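Long-range contacts in 2-oxoglutarate carboxylase small subunit (Hydrogenobacter thermophilus, PDB 7KCT), which belongs to the biotin carboxylase family and builds an ATP-grasp fold that holds adenosine-5'-diphosphate, bicarbonate ion and magnesium ion: residues A[84-89]-A[106-111]; A[233-238]-A[248-253]; A[301-306]-A[342-347]; A[347-352]-A[421-426]. All blocks are in the same frame, centred on the assembly; numbering follows the deposited sequence.

Interaction 1 (A[84-89]-A[106-111]); sequences EAIHPG and KGITFI
Glu84 begins the pairing with its carbonyl, which takes the N-H of Thr109 (Thr109 N to Glu84 O 3.0 Å, nearly straight at 173°); its carboxylate turns to the backbone N of Lys12. Ala85 pairs with Thr109 in parallel register, their CB atoms 4.0 Å apart, and its methyl also reaches CD1 of Ile111. Ile86 is bonded through both backbone groups: N of Ile86 to O of Thr109 (2.9 Å), then O of Ile86 to N of Ile111 (3.0 Å). Its side chain occupies the other sheet face, where CG1 meets CG2 of Ile108 at 3.7 Å. A chi1 of -165° swings the His87 ring away from its own N, and its CD2 lies 3.7 Å from CG2 of Ile111; ND1 accepts from Gly89 N in the ring plane and NE2 bonds Gln320. Pro88 sets its CG 3.6 Å from CZ of Phe110, the two side chains roughly perpendicular. Strand 85-87, helix 97-105 and strand 109-110 form a beta-alpha-beta unit of the Rossmann-like N-terminal domain, with the helix covering Ile86 and Phe110. Backbone bonds thus fix the register, aliphatic carbons pack both faces, and bonds at both ring nitrogens restrict rotation of His87.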
loop_
_atom_site.group_PDB
_atom_site.type_symbol
_atom_site.label_atom_id
_atom_site.label_comp_id
_atom_site.label_asym_id
_atom_site.label_seq_id
_atom_site.Cartn_x
_atom_site.Cartn_y
_atom_site.Cartn_z
ATOM N N GLU A 84 -22.019 12.645 -16.599
ATOM C CA GLU A 84 -22.645 13.739 -15.874
ATOM C C GLU A 84 -21.628 14.700 -15.269
ATOM O O GLU A 84 -22.006 15.800 -14.838
ATOM C CB GLU A 84 -23.580 13.153 -14.797
ATOM C CG GLU A 84 -24.580 12.100 -15.407
ATOM C CD GLU A 84 -25.428 11.313 -14.390
ATOM O OE1 GLU A 84 -24.950 11.058 -13.269
ATOM O OE2 GLU A 84 -26.574 10.919 -14.737
ATOM N N ALA A 85 -20.351 14.313 -15.224
ATOM C CA ALA A 85 -19.333 15.068 -14.522
ATOM C C ALA A 85 -17.982 14.742 -15.126
ATOM O O ALA A 85 -17.785 13.672 -15.714
ATOM C CB ALA A 85 -19.327 14.759 -13.009
ATOM N N ILE A 86 -17.062 15.695 -14.984
ATOM C CA ILE A 86 -15.707 15.610 -15.514
ATOM C C ILE A 86 -14.734 15.881 -14.386
ATOM O O ILE A 86 -14.860 16.891 -13.675
ATOM C CB ILE A 86 -15.448 16.603 -16.661
ATOM C CG1 ILE A 86 -16.264 16.280 -17.899
ATOM C CG2 ILE A 86 -13.966 16.626 -17.152
ATOM C CD1 ILE A 86 -16.087 17.215 -19.059
ATOM N N HIS A 87 -13.761 14.989 -14.217
ATOM C CA HIS A 87 -12.690 15.262 -13.284
ATOM C C HIS A 87 -11.441 15.671 -14.061
ATOM O O HIS A 87 -10.987 14.878 -14.902
ATOM C CB HIS A 87 -12.404 14.041 -12.393
ATOM C CG HIS A 87 -11.577 14.386 -11.195
ATOM N ND1 HIS A 87 -10.395 15.071 -11.315
ATOM C CD2 HIS A 87 -11.730 14.132 -9.875
ATOM C CE1 HIS A 87 -9.867 15.253 -10.122
ATOM N NE2 HIS A 87 -10.657 14.692 -9.232
ATOM N N PRO A 88 -10.874 16.872 -13.884
ATOM C CA PRO A 88 -9.729 17.293 -14.710
ATOM C C PRO A 88 -8.359 16.834 -14.223
ATOM O O PRO A 88 -7.353 17.115 -14.889
ATOM C CB PRO A 88 -9.818 18.815 -14.635
ATOM C CG PRO A 88 -10.212 19.077 -13.224
ATOM C CD PRO A 88 -11.233 17.931 -12.918
ATOM N N GLY A 89 -8.272 16.175 -13.078
ATOM C CA GLY A 89 -6.961 15.815 -12.529
ATOM C C GLY A 89 -6.161 17.039 -12.111
ATOM O O GLY A 89 -6.698 17.986 -11.509
ATOM N N LYS A 106 -22.961 23.793 -20.334
ATOM C CA LYS A 106 -23.472 22.618 -21.012
ATOM C C LYS A 106 -24.160 21.654 -20.079
ATOM O O LYS A 106 -24.562 20.581 -20.525
ATOM C CB LYS A 106 -22.340 21.898 -21.741
ATOM C CG LYS A 106 -21.663 22.752 -22.784
ATOM C CD LYS A 106 -22.598 23.156 -23.891
ATOM C CE LYS A 106 -21.813 23.474 -25.147
ATOM N NZ LYS A 106 -22.683 24.016 -26.216
ATOM N N GLY A 107 -24.260 21.980 -18.793
ATOM C CA GLY A 107 -24.913 21.110 -17.850
ATOM C C GLY A 107 -24.084 19.949 -17.355
ATOM O O GLY A 107 -24.648 18.970 -16.848
ATOM N N ILE A 108 -22.762 20.035 -17.462
ATOM C CA ILE A 108 -21.838 19.001 -16.973
ATOM C C ILE A 108 -21.227 19.499 -15.675
ATOM O O ILE A 108 -20.803 20.657 -15.595
ATOM C CB ILE A 108 -20.728 18.724 -18.001
ATOM C CG1 ILE A 108 -21.316 18.281 -19.330
ATOM C CG2 ILE A 108 -19.726 17.662 -17.501
ATOM C CD1 ILE A 108 -22.019 16.971 -19.259
ATOM N N THR A 109 -21.152 18.644 -14.661
ATOM C CA THR A 109 -20.567 19.073 -13.388
ATOM C C THR A 109 -19.025 18.991 -13.461
ATOM O O THR A 109 -18.443 17.910 -13.662
ATOM C CB THR A 109 -21.119 18.233 -12.229
ATOM O OG1 THR A 109 -22.544 18.377 -12.132
ATOM C CG2 THR A 109 -20.558 18.656 -10.875
ATOM N N PHE A 110 -18.368 20.138 -13.321
ATOM C CA PHE A 110 -16.906 20.209 -13.169
ATOM C C PHE A 110 -16.551 19.827 -11.728
ATOM O O PHE A 110 -17.055 20.451 -10.788
ATOM C CB PHE A 110 -16.435 21.624 -13.539
ATOM C CG PHE A 110 -14.931 21.812 -13.508
ATOM C CD1 PHE A 110 -14.172 21.447 -14.593
ATOM C CD2 PHE A 110 -14.292 22.387 -12.404
ATOM C CE1 PHE A 110 -12.795 21.615 -14.587
ATOM C CE2 PHE A 110 -12.897 22.541 -12.380
ATOM C CZ PHE A 110 -12.157 22.147 -13.457
ATOM N N ILE A 111 -15.704 18.801 -11.542
ATOM C CA ILE A 111 -15.300 18.329 -10.203
ATOM C C ILE A 111 -14.096 19.176 -9.784
ATOM O O ILE A 111 -12.923 18.860 -10.075
ATOM C CB ILE A 111 -15.002 16.824 -10.192
ATOM C CG1 ILE A 111 -16.273 16.046 -10.569
ATOM C CG2 ILE A 111 -14.458 16.372 -8.838
ATOM C CD1 ILE A 111 -16.024 14.569 -10.893
#

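Interaction 2 (A[233-238]-A[248-253]); sequences GERDCS and EIAPSL
A cis peptide bond ahead of Pro251 bends the chain just where it leaves its strand, and the next residue, Ser252, meets the carboxylate of Glu234. The setting is the ATP-grasp domain, where the end of strand 229-236, residues 233-236, runs roughly antiparallel to residues 248-250 (148° between their directions) and joins them by one hydrogen-bonded pair, Asp236 with Ile249. Asp236 N reaches O of Ile249 at 2.9 Å, and Ile249 N returns to O of Asp236 at 3.0 Å. The Ile249 carbonyl also receives the CA-H of Arg235.

Beyond this bridge the side chains take over. Glu234 has CG between its backbone N and carbonyl carbon (chi1 86°) and bends again at the next bond, bringing OE1 to Ser252. There OE1 accepts the Ser252 hydroxyl on its anti lone pair (OG to OE1 2.7 Å) and, weakly, the Ser252 N-H at 3.0 Å from the same OE1. OE2 of Glu234 is bridged to Arg260, so both oxygens of this buried acid have partners. At the other end SG of Cys237 lies on CG of Glu248, 3.7 Å away, while the Glu248 carboxylate leads off to Arg346 beside the adenosine-5'-diphosphate.

Asp236 places its CB 3.7 Å from CG1 of Ile249. Its OD2 is bridged to Lys215, and its OD1 closes an Asx turn, accepting the N-H of Ser238 (3.0 Å from Ser238 N) nearly in line with the C-O bond and, on the syn side, the hydroxyl of Ser238 (2.7 Å from Ser238 OG).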
loop_
_atom_site.group_PDB
_atom_site.type_symbol
_atom_site.label_atom_id
_atom_site.label_comp_id
_atom_site.label_asym_id
_atom_site.label_seq_id
_atom_site.Cartn_x
_atom_site.Cartn_y
_atom_site.Cartn_z
ATOM N N GLY A 233 -4.147 20.032 7.439
ATOM C CA GLY A 233 -2.781 20.173 7.827
ATOM C C GLY A 233 -1.916 20.520 6.638
ATOM O O GLY A 233 -2.381 20.880 5.558
ATOM N N GLU A 234 -0.613 20.435 6.871
ATOM C CA GLU A 234 0.349 20.941 5.918
ATOM C C GLU A 234 1.305 19.848 5.446
ATOM O O GLU A 234 1.347 18.736 5.970
ATOM C CB GLU A 234 1.116 22.130 6.524
ATOM C CG GLU A 234 2.320 21.816 7.360
ATOM C CD GLU A 234 2.011 21.136 8.651
ATOM O OE1 GLU A 234 2.997 20.861 9.357
ATOM O OE2 GLU A 234 0.830 20.854 8.971
ATOM N N ARG A 235 2.026 20.187 4.394
ATOM C CA ARG A 235 3.078 19.355 3.842
ATOM C C ARG A 235 4.296 20.226 3.617
ATOM O O ARG A 235 4.181 21.389 3.221
ATOM C CB ARG A 235 2.659 18.746 2.516
ATOM C CG ARG A 235 1.314 18.033 2.554
ATOM C CD ARG A 235 1.011 17.500 1.128
ATOM N NE ARG A 235 0.408 18.480 0.211
ATOM C CZ ARG A 235 -0.905 18.625 -0.024
ATOM N NH1 ARG A 235 -1.803 17.884 0.599
ATOM N NH2 ARG A 235 -1.312 19.507 -0.929
ATOM N N ASP A 236 5.465 19.641 3.806
ATOM C CA ASP A 236 6.730 20.280 3.452
ATOM C C ASP A 236 7.228 19.734 2.117
ATOM O O ASP A 236 7.575 18.553 2.009
ATOM C CB ASP A 236 7.745 20.041 4.565
ATOM C CG ASP A 236 9.027 20.819 4.353
ATOM O OD1 ASP A 236 9.354 21.117 3.184
ATOM O OD2 ASP A 236 9.716 21.107 5.358
ATOM N N CYS A 237 7.279 20.589 1.113
ATOM C CA CYS A 237 7.676 20.231 -0.235
ATOM C C CYS A 237 8.931 20.993 -0.657
ATOM O O CYS A 237 9.095 21.343 -1.821
ATOM C CB CYS A 237 6.515 20.474 -1.200
ATOM S SG CYS A 237 4.946 19.763 -0.590
ATOM N N SER A 238 9.879 21.186 0.271
ATOM C CA SER A 238 11.036 22.041 -0.013
ATOM C C SER A 238 12.006 21.417 -1.004
ATOM O O SER A 238 12.593 22.131 -1.826
ATOM C CB SER A 238 11.773 22.385 1.282
ATOM O OG SER A 238 10.895 23.055 2.147
ATOM N N GLU A 248 8.149 15.066 -0.810
ATOM C CA GLU A 248 7.153 15.743 0.001
ATOM C C GLU A 248 6.887 14.963 1.269
ATOM O O GLU A 248 6.811 13.727 1.250
ATOM C CB GLU A 248 5.850 15.900 -0.836
ATOM C CG GLU A 248 6.039 16.596 -2.177
ATOM C CD GLU A 248 6.010 15.657 -3.398
ATOM O OE1 GLU A 248 5.965 14.406 -3.256
ATOM O OE2 GLU A 248 5.982 16.200 -4.524
ATOM N N ILE A 249 6.717 15.677 2.392
ATOM C CA ILE A 249 6.423 15.010 3.646
ATOM C C ILE A 249 5.221 15.662 4.319
ATOM O O ILE A 249 4.953 16.850 4.154
ATOM C CB ILE A 249 7.626 15.009 4.622
ATOM C CG1 ILE A 249 7.864 16.412 5.155
ATOM C CG2 ILE A 249 8.942 14.579 3.916
ATOM C CD1 ILE A 249 8.939 16.548 6.272
ATOM N N ALA A 250 4.589 14.901 5.200
ATOM C CA ALA A 250 3.464 15.383 5.989
ATOM C C ALA A 250 3.496 14.695 7.343
ATOM O O ALA A 250 3.827 13.497 7.422
ATOM C CB ALA A 250 2.099 15.125 5.314
ATOM N N PRO A 251 3.245 15.441 8.444
ATOM C CA PRO A 251 3.156 16.917 8.454
ATOM C C PRO A 251 4.555 17.475 8.180
ATOM O O PRO A 251 5.492 16.693 8.072
ATOM C CB PRO A 251 2.660 17.241 9.879
ATOM C CG PRO A 251 3.202 16.080 10.723
ATOM C CD PRO A 251 3.110 14.857 9.786
ATOM N N SER A 252 4.710 18.785 8.081
ATOM C CA SER A 252 6.031 19.381 8.195
ATOM C C SER A 252 6.628 19.003 9.548
ATOM O O SER A 252 5.907 18.699 10.494
ATOM C CB SER A 252 5.936 20.904 8.087
ATOM O OG SER A 252 5.594 21.479 9.364
ATOM N N LEU A 253 7.962 19.005 9.634
ATOM C CA LEU A 253 8.624 18.972 10.940
ATOM C C LEU A 253 8.754 20.353 11.558
ATOM O O LEU A 253 9.041 20.468 12.753
ATOM C CB LEU A 253 10.023 18.368 10.809
ATOM C CG LEU A 253 10.035 16.986 10.135
ATOM C CD1 LEU A 253 11.421 16.615 9.705
ATOM C CD2 LEU A 253 9.457 15.936 11.100
HETATM O O HOH W 1 9.771 20.297 7.661
#

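Interaction 3 (A[301-306]-A[342-347]); sequences IQVEHP and SIECRI. With ADP (adenosine-5'-diphosphate), chain D.
Val303 and Glu304 are the middle residues of a type I turn from Gln302 to His305, which faces strand 342-347 without any backbone hydrogen bond between them, the CA atoms of Glu304 and Glu344 being 7.0 Å apart. Side chains therefore carry the contact. Arg346 stretches from the strand with its chain extended from CG to NE, and CG1 of Val303 sits over the centre of one face of its guanidinium, 3.4 Å from CZ of Arg346. The rim of that group serves the nucleotide: NH2 of Arg346 gives to the bridging O3A of adenosine-5'-diphosphate at 2.9 Å, and NH1 of Arg346 to O1A at 3.1 Å. NH2 also forms a salt bridge with OE1 of Glu304 (3.1 Å), the carboxylate and guanidinium planes 39° apart, while NE is bridged to Glu248. With all three nitrogens engaged, the group is fixed in rotation.

The turn contributes its own bond to the ligand, from N of Val303 to O1B at 2.8 Å, so backbone and arginine hold neighbouring parts of the diphosphate. Glu304 OE2 is bridged to Lys245, another pocket residue. Nearer the start of the strand segment, Glu344 brings OE1 to within 3.2 Å of CA of Glu304, and its buried OE2, with no polar partner in the model, rests against CD of Pro306.

Strand 341-351 runs between strands 244-250 and 393-401, whose Ile398 touches both Pro306 and Glu344. Helix 305-312 starts directly from the turn, and helix 316-324 packs against Ile301 and His305.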
loop_
_atom_site.group_PDB
_atom_site.type_symbol
_atom_site.label_atom_id
_atom_site.label_comp_id
_atom_site.label_asym_id
_atom_site.label_seq_id
_atom_site.Cartn_x
_atom_site.Cartn_y
_atom_site.Cartn_z
ATOM N N ILE A 301 -6.574 19.498 -7.146
ATOM C CA ILE A 301 -5.782 18.485 -6.452
ATOM C C ILE A 301 -4.323 18.670 -6.856
ATOM O O ILE A 301 -4.022 19.141 -7.954
ATOM C CB ILE A 301 -6.281 17.074 -6.816
ATOM C CG1 ILE A 301 -5.799 16.049 -5.797
ATOM C CG2 ILE A 301 -5.837 16.685 -8.246
ATOM C CD1 ILE A 301 -6.526 16.065 -4.472
ATOM N N GLN A 302 -3.409 18.326 -5.965
ATOM C CA GLN A 302 -1.989 18.302 -6.288
ATOM C C GLN A 302 -1.423 16.881 -6.322
ATOM O O GLN A 302 -1.913 15.978 -5.647
ATOM C CB GLN A 302 -1.204 19.099 -5.242
ATOM C CG GLN A 302 -1.533 20.548 -5.169
ATOM C CD GLN A 302 -0.633 21.248 -4.171
ATOM O OE1 GLN A 302 -0.633 20.915 -2.992
ATOM N NE2 GLN A 302 0.180 22.171 -4.655
ATOM N N VAL A 303 -0.297 16.745 -7.021
ATOM C CA VAL A 303 0.422 15.478 -7.116
ATOM C C VAL A 303 0.588 14.810 -5.762
ATOM O O VAL A 303 0.329 13.609 -5.606
ATOM C CB VAL A 303 1.792 15.740 -7.780
ATOM C CG1 VAL A 303 2.740 14.523 -7.690
ATOM C CG2 VAL A 303 1.588 16.111 -9.257
ATOM N N GLU A 304 0.965 15.585 -4.752
ATOM C CA GLU A 304 1.410 15.082 -3.470
ATOM C C GLU A 304 0.294 14.928 -2.442
ATOM O O GLU A 304 0.584 14.701 -1.245
ATOM C CB GLU A 304 2.526 16.011 -2.939
ATOM C CG GLU A 304 2.095 17.500 -2.695
ATOM C CD GLU A 304 2.314 18.489 -3.878
ATOM O OE1 GLU A 304 2.413 18.091 -5.056
ATOM O OE2 GLU A 304 2.415 19.722 -3.624
ATOM N N HIS A 305 -0.969 14.966 -2.873
ATOM C CA HIS A 305 -2.066 14.768 -1.927
ATOM C C HIS A 305 -1.994 13.465 -1.141
ATOM O O HIS A 305 -2.575 13.420 -0.040
ATOM C CB HIS A 305 -3.434 14.869 -2.637
ATOM C CG HIS A 305 -3.795 13.670 -3.457
ATOM N ND1 HIS A 305 -3.480 13.589 -4.795
ATOM C CD2 HIS A 305 -4.467 12.530 -3.160
ATOM C CE1 HIS A 305 -3.902 12.425 -5.278
ATOM N NE2 HIS A 305 -4.492 11.758 -4.304
ATOM N N PRO A 306 -1.373 12.380 -1.621
ATOM C CA PRO A 306 -1.396 11.145 -0.816
ATOM C C PRO A 306 -0.719 11.262 0.540
ATOM O O PRO A 306 -1.204 10.624 1.482
ATOM C CB PRO A 306 -0.706 10.112 -1.731
ATOM C CG PRO A 306 -1.062 10.596 -3.117
ATOM C CD PRO A 306 -0.909 12.119 -3.000
ATOM N N SER A 342 4.457 10.653 6.840
ATOM C CA SER A 342 4.360 10.099 5.509
ATOM C C SER A 342 5.288 10.866 4.593
ATOM O O SER A 342 5.429 12.085 4.711
ATOM C CB SER A 342 2.897 10.145 5.037
ATOM O OG SER A 342 2.778 9.742 3.683
ATOM N N ILE A 343 5.922 10.147 3.682
ATOM C CA ILE A 343 6.860 10.698 2.732
ATOM C C ILE A 343 6.468 10.170 1.363
ATOM O O ILE A 343 6.159 8.981 1.219
ATOM C CB ILE A 343 8.315 10.288 3.074
ATOM C CG1 ILE A 343 8.699 10.632 4.507
ATOM C CG2 ILE A 343 9.307 10.977 2.171
ATOM C CD1 ILE A 343 10.113 10.134 4.915
ATOM N N GLU A 344 6.520 11.043 0.365
ATOM C CA GLU A 344 6.312 10.723 -1.024
ATOM C C GLU A 344 7.548 11.096 -1.822
ATOM O O GLU A 344 8.065 12.213 -1.714
ATOM C CB GLU A 344 5.072 11.458 -1.601
ATOM C CG GLU A 344 5.017 11.446 -3.162
ATOM C CD GLU A 344 3.744 12.073 -3.749
ATOM O OE1 GLU A 344 3.762 13.180 -4.356
ATOM O OE2 GLU A 344 2.701 11.422 -3.635
ATOM N N CYS A 345 7.960 10.199 -2.702
ATOM C CA CYS A 345 9.034 10.466 -3.636
ATOM C C CYS A 345 8.497 10.319 -5.049
ATOM O O CYS A 345 7.799 9.349 -5.349
ATOM C CB CYS A 345 10.226 9.553 -3.400
ATOM S SG CYS A 345 11.049 9.747 -1.811
ATOM N N ARG A 346 8.802 11.298 -5.894
ATOM C CA ARG A 346 8.431 11.244 -7.300
ATOM C C ARG A 346 9.482 10.448 -8.030
ATOM O O ARG A 346 10.672 10.798 -7.979
ATOM C CB ARG A 346 8.315 12.637 -7.900
ATOM C CG ARG A 346 7.384 13.499 -7.094
ATOM C CD ARG A 346 6.861 14.599 -7.946
ATOM N NE ARG A 346 6.051 15.540 -7.185
ATOM C CZ ARG A 346 5.443 16.560 -7.755
ATOM N NH1 ARG A 346 5.571 16.708 -9.073
ATOM N NH2 ARG A 346 4.756 17.437 -7.024
ATOM N N ILE A 347 9.048 9.377 -8.683
ATOM C CA ILE A 347 9.912 8.543 -9.510
ATOM C C ILE A 347 9.737 9.054 -10.929
ATOM O O ILE A 347 8.739 8.735 -11.582
ATOM C CB ILE A 347 9.548 7.058 -9.442
ATOM C CG1 ILE A 347 9.260 6.624 -8.018
ATOM C CG2 ILE A 347 10.618 6.247 -10.089
ATOM C CD1 ILE A 347 10.350 6.748 -7.164
HETATM P PB ADP D . 1.840 20.025 -7.923
HETATM O O1B ADP D . 0.564 19.225 -8.108
HETATM O O2B ADP D . 2.531 20.117 -6.581
HETATM O O3B ADP D . 1.941 21.269 -8.748
HETATM P PA ADP D . 3.723 19.707 -10.140
HETATM O O1A ADP D . 4.553 18.831 -11.017
HETATM O O2A ADP D . 3.895 21.213 -10.057
HETATM O O3A ADP D . 3.214 19.108 -8.762
HETATM O "O5'" ADP D . 2.118 19.745 -11.287
HETATM C "C5'" ADP D . 2.043 18.545 -12.167
HETATM C "C4'" ADP D . 1.701 18.844 -13.555
HETATM O "O4'" ADP D . 0.945 20.018 -13.758
HETATM C "C3'" ADP D . 3.179 19.021 -14.232
HETATM O "O3'" ADP D . 3.144 18.492 -15.447
HETATM C "C2'" ADP D . 3.205 20.599 -14.185
HETATM O "O2'" ADP D . 3.893 21.130 -15.218
HETATM C "C1'" ADP D . 1.704 20.818 -14.540
HETATM N N9 ADP D . 1.132 22.148 -14.075
HETATM C C8 ADP D . 1.175 22.740 -12.789
HETATM N N7 ADP D . 0.572 23.957 -12.739
HETATM C C5 ADP D . 0.088 24.141 -14.016
HETATM C C6 ADP D . -0.625 25.215 -14.583
HETATM N N6 ADP D . -0.965 26.314 -13.820
HETATM N N1 ADP D . -0.998 25.175 -15.904
HETATM C C2 ADP D . -0.589 24.044 -16.593
HETATM N N3 ADP D . 0.097 22.945 -16.189
HETATM C C4 ADP D . 0.418 23.032 -14.864
#

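Interaction 4 (A[347-352]-A[421-426]); sequences INAEDP and SGVKTT
Hydrogen bonds tie Asn348 to Thr426 twice. N of Asn348 donates to OG1 of Thr426 at 3.1 Å (165°), and the N-H of Thr426 returns a weak bond to O of Asn348. A chi1 of 51° swings OG1 of Thr426 back over its own backbone and toward the strand, where it also bonds the carbonyl O of Arg346.

Weaker CA-H...O contacts run alongside: CA of Thr425 approaches O of Asn348 at 3.1 Å, and CA of Ala349, centre of an inverse gamma turn, lies 3.4 Å from O of Lys424.

One salt bridge joins Asp351 to Lys424. Their side chains run alongside each other in the same direction, and NZ of Lys424 meets OD2 of Asp351 at 3.3 Å from above the carboxylate plane; OD1 accepts from Lys353 N.

CG2 of Thr426 rests on CG of Glu350 at 3.9 Å, while the acid's OE2 is bridged to Arg241.

All this docks the loop before helix 427-435 onto strand 341-351 of the C-terminal domain. Because Arg346 O can only accept, the Thr426 hydroxyl must donate to it while accepting from Asn348, and Thr425 OG1 caps Ile427 N, so neighbouring threonines serve strand and helix start.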
loop_
_atom_site.group_PDB
_atom_site.type_symbol
_atom_site.label_atom_id
_atom_site.label_comp_id
_atom_site.label_asym_id
_atom_site.label_seq_id
_atom_site.Cartn_x
_atom_site.Cartn_y
_atom_site.Cartn_z
ATOM N N ILE A 347 9.048 9.377 -8.683
ATOM C CA ILE A 347 9.912 8.543 -9.510
ATOM C C ILE A 347 9.737 9.054 -10.929
ATOM O O ILE A 347 8.739 8.735 -11.582
ATOM C CB ILE A 347 9.548 7.058 -9.442
ATOM C CG1 ILE A 347 9.260 6.624 -8.018
ATOM C CG2 ILE A 347 10.618 6.247 -10.089
ATOM C CD1 ILE A 347 10.350 6.748 -7.164
ATOM N N ASN A 348 10.697 9.845 -11.407
ATOM C CA ASN A 348 10.623 10.444 -12.725
ATOM C C ASN A 348 11.601 9.758 -13.658
ATOM O O ASN A 348 12.666 9.278 -13.240
ATOM C CB ASN A 348 10.948 11.953 -12.697
ATOM C CG ASN A 348 10.029 12.745 -11.802
ATOM O OD1 ASN A 348 8.825 12.522 -11.761
ATOM N ND2 ASN A 348 10.603 13.703 -11.076
ATOM N N ALA A 349 11.238 9.710 -14.928
ATOM C CA ALA A 349 12.135 9.230 -15.977
ATOM C C ALA A 349 13.015 10.422 -16.353
ATOM O O ALA A 349 12.674 11.212 -17.229
ATOM C CB ALA A 349 11.354 8.715 -17.186
ATOM N N GLU A 350 14.085 10.636 -15.576
ATOM C CA GLU A 350 15.028 11.705 -15.885
ATOM C C GLU A 350 16.388 11.348 -15.300
ATOM O O GLU A 350 16.491 10.523 -14.391
ATOM C CB GLU A 350 14.525 13.079 -15.389
ATOM C CG GLU A 350 14.174 13.218 -13.968
ATOM C CD GLU A 350 13.227 14.435 -13.701
ATOM O OE1 GLU A 350 12.443 14.883 -14.588
ATOM O OE2 GLU A 350 13.270 14.940 -12.562
ATOM N N ASP A 351 17.448 11.962 -15.852
ATOM C CA ASP A 351 18.795 11.640 -15.393
ATOM C C ASP A 351 19.301 12.751 -14.492
ATOM O O ASP A 351 19.684 13.818 -14.991
ATOM C CB ASP A 351 19.737 11.428 -16.586
ATOM C CG ASP A 351 21.114 10.862 -16.168
ATOM O OD1 ASP A 351 21.453 10.900 -14.956
ATOM O OD2 ASP A 351 21.878 10.409 -17.053
ATOM N N PRO A 352 19.329 12.561 -13.172
ATOM C CA PRO A 352 19.827 13.626 -12.304
ATOM C C PRO A 352 21.264 14.024 -12.553
ATOM O O PRO A 352 21.628 15.170 -12.268
ATOM C CB PRO A 352 19.676 13.049 -10.891
ATOM C CG PRO A 352 18.639 11.957 -11.018
ATOM C CD PRO A 352 18.863 11.395 -12.400
ATOM N N SER A 421 14.296 -0.648 -15.297
ATOM C CA SER A 421 15.371 -0.514 -16.269
ATOM C C SER A 421 14.784 -0.056 -17.596
ATOM O O SER A 421 13.583 -0.187 -17.888
ATOM C CB SER A 421 16.175 -1.826 -16.479
ATOM O OG SER A 421 15.415 -2.694 -17.258
ATOM N N GLY A 422 15.657 0.420 -18.447
ATOM C CA GLY A 422 15.254 0.875 -19.745
ATOM C C GLY A 422 15.367 2.360 -19.913
ATOM O O GLY A 422 15.548 2.822 -20.995
ATOM N N VAL A 423 15.226 3.089 -18.825
ATOM C CA VAL A 423 15.356 4.523 -18.812
ATOM C C VAL A 423 16.014 4.930 -17.514
ATOM O O VAL A 423 15.966 4.222 -16.561
ATOM C CB VAL A 423 13.999 5.232 -18.905
ATOM C CG1 VAL A 423 13.402 5.105 -20.277
ATOM C CG2 VAL A 423 13.047 4.725 -17.868
ATOM N N LYS A 424 16.621 6.082 -17.488
ATOM C CA LYS A 424 17.216 6.573 -16.286
ATOM C C LYS A 424 16.103 7.127 -15.413
ATOM O O LYS A 424 15.142 7.616 -15.908
ATOM C CB LYS A 424 18.175 7.693 -16.620
ATOM C CG LYS A 424 19.621 7.348 -16.495
ATOM C CD LYS A 424 20.115 6.540 -17.650
ATOM C CE LYS A 424 21.635 6.495 -17.665
ATOM N NZ LYS A 424 22.151 7.545 -18.574
ATOM N N THR A 425 16.230 7.036 -14.108
ATOM C CA THR A 425 15.208 7.573 -13.223
ATOM C C THR A 425 15.817 8.333 -12.039
ATOM O O THR A 425 16.976 8.257 -11.816
ATOM C CB THR A 425 14.233 6.455 -12.662
ATOM O OG1 THR A 425 14.842 5.761 -11.599
ATOM C CG2 THR A 425 13.714 5.504 -13.667
ATOM N N THR A 426 14.981 8.891 -11.157
ATOM C CA THR A 426 15.427 9.544 -9.938
ATOM C C THR A 426 15.683 8.583 -8.788
ATOM O O THR A 426 16.080 9.049 -7.711
ATOM C CB THR A 426 14.396 10.562 -9.462
ATOM O OG1 THR A 426 13.126 9.908 -9.429
ATOM C CG2 THR A 426 14.312 11.728 -10.404
#

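In the fold
From the N terminus, interaction 1 closes first, around helix 97-105, at an edge of the parallel sheet of the N-terminal domain. Interaction 2 closes the short excursion between strands 229-236 and 244-250, tying the ATP-grasp sheet to the large antiparallel one. Interaction 3 brings the turn before helix 305-312 back against strand 341-351, and interaction 4 closes the longest loop, docking residues 421-426 on that same strand. All four follow in series; none nests or crosses, though 3 and 4 share Ile347. Interactions 2 and 3 meet at Glu248 with Arg346 and Arg235 with Gln302. Interaction 1 merely brushes interaction 3, Gly89 against Ile301.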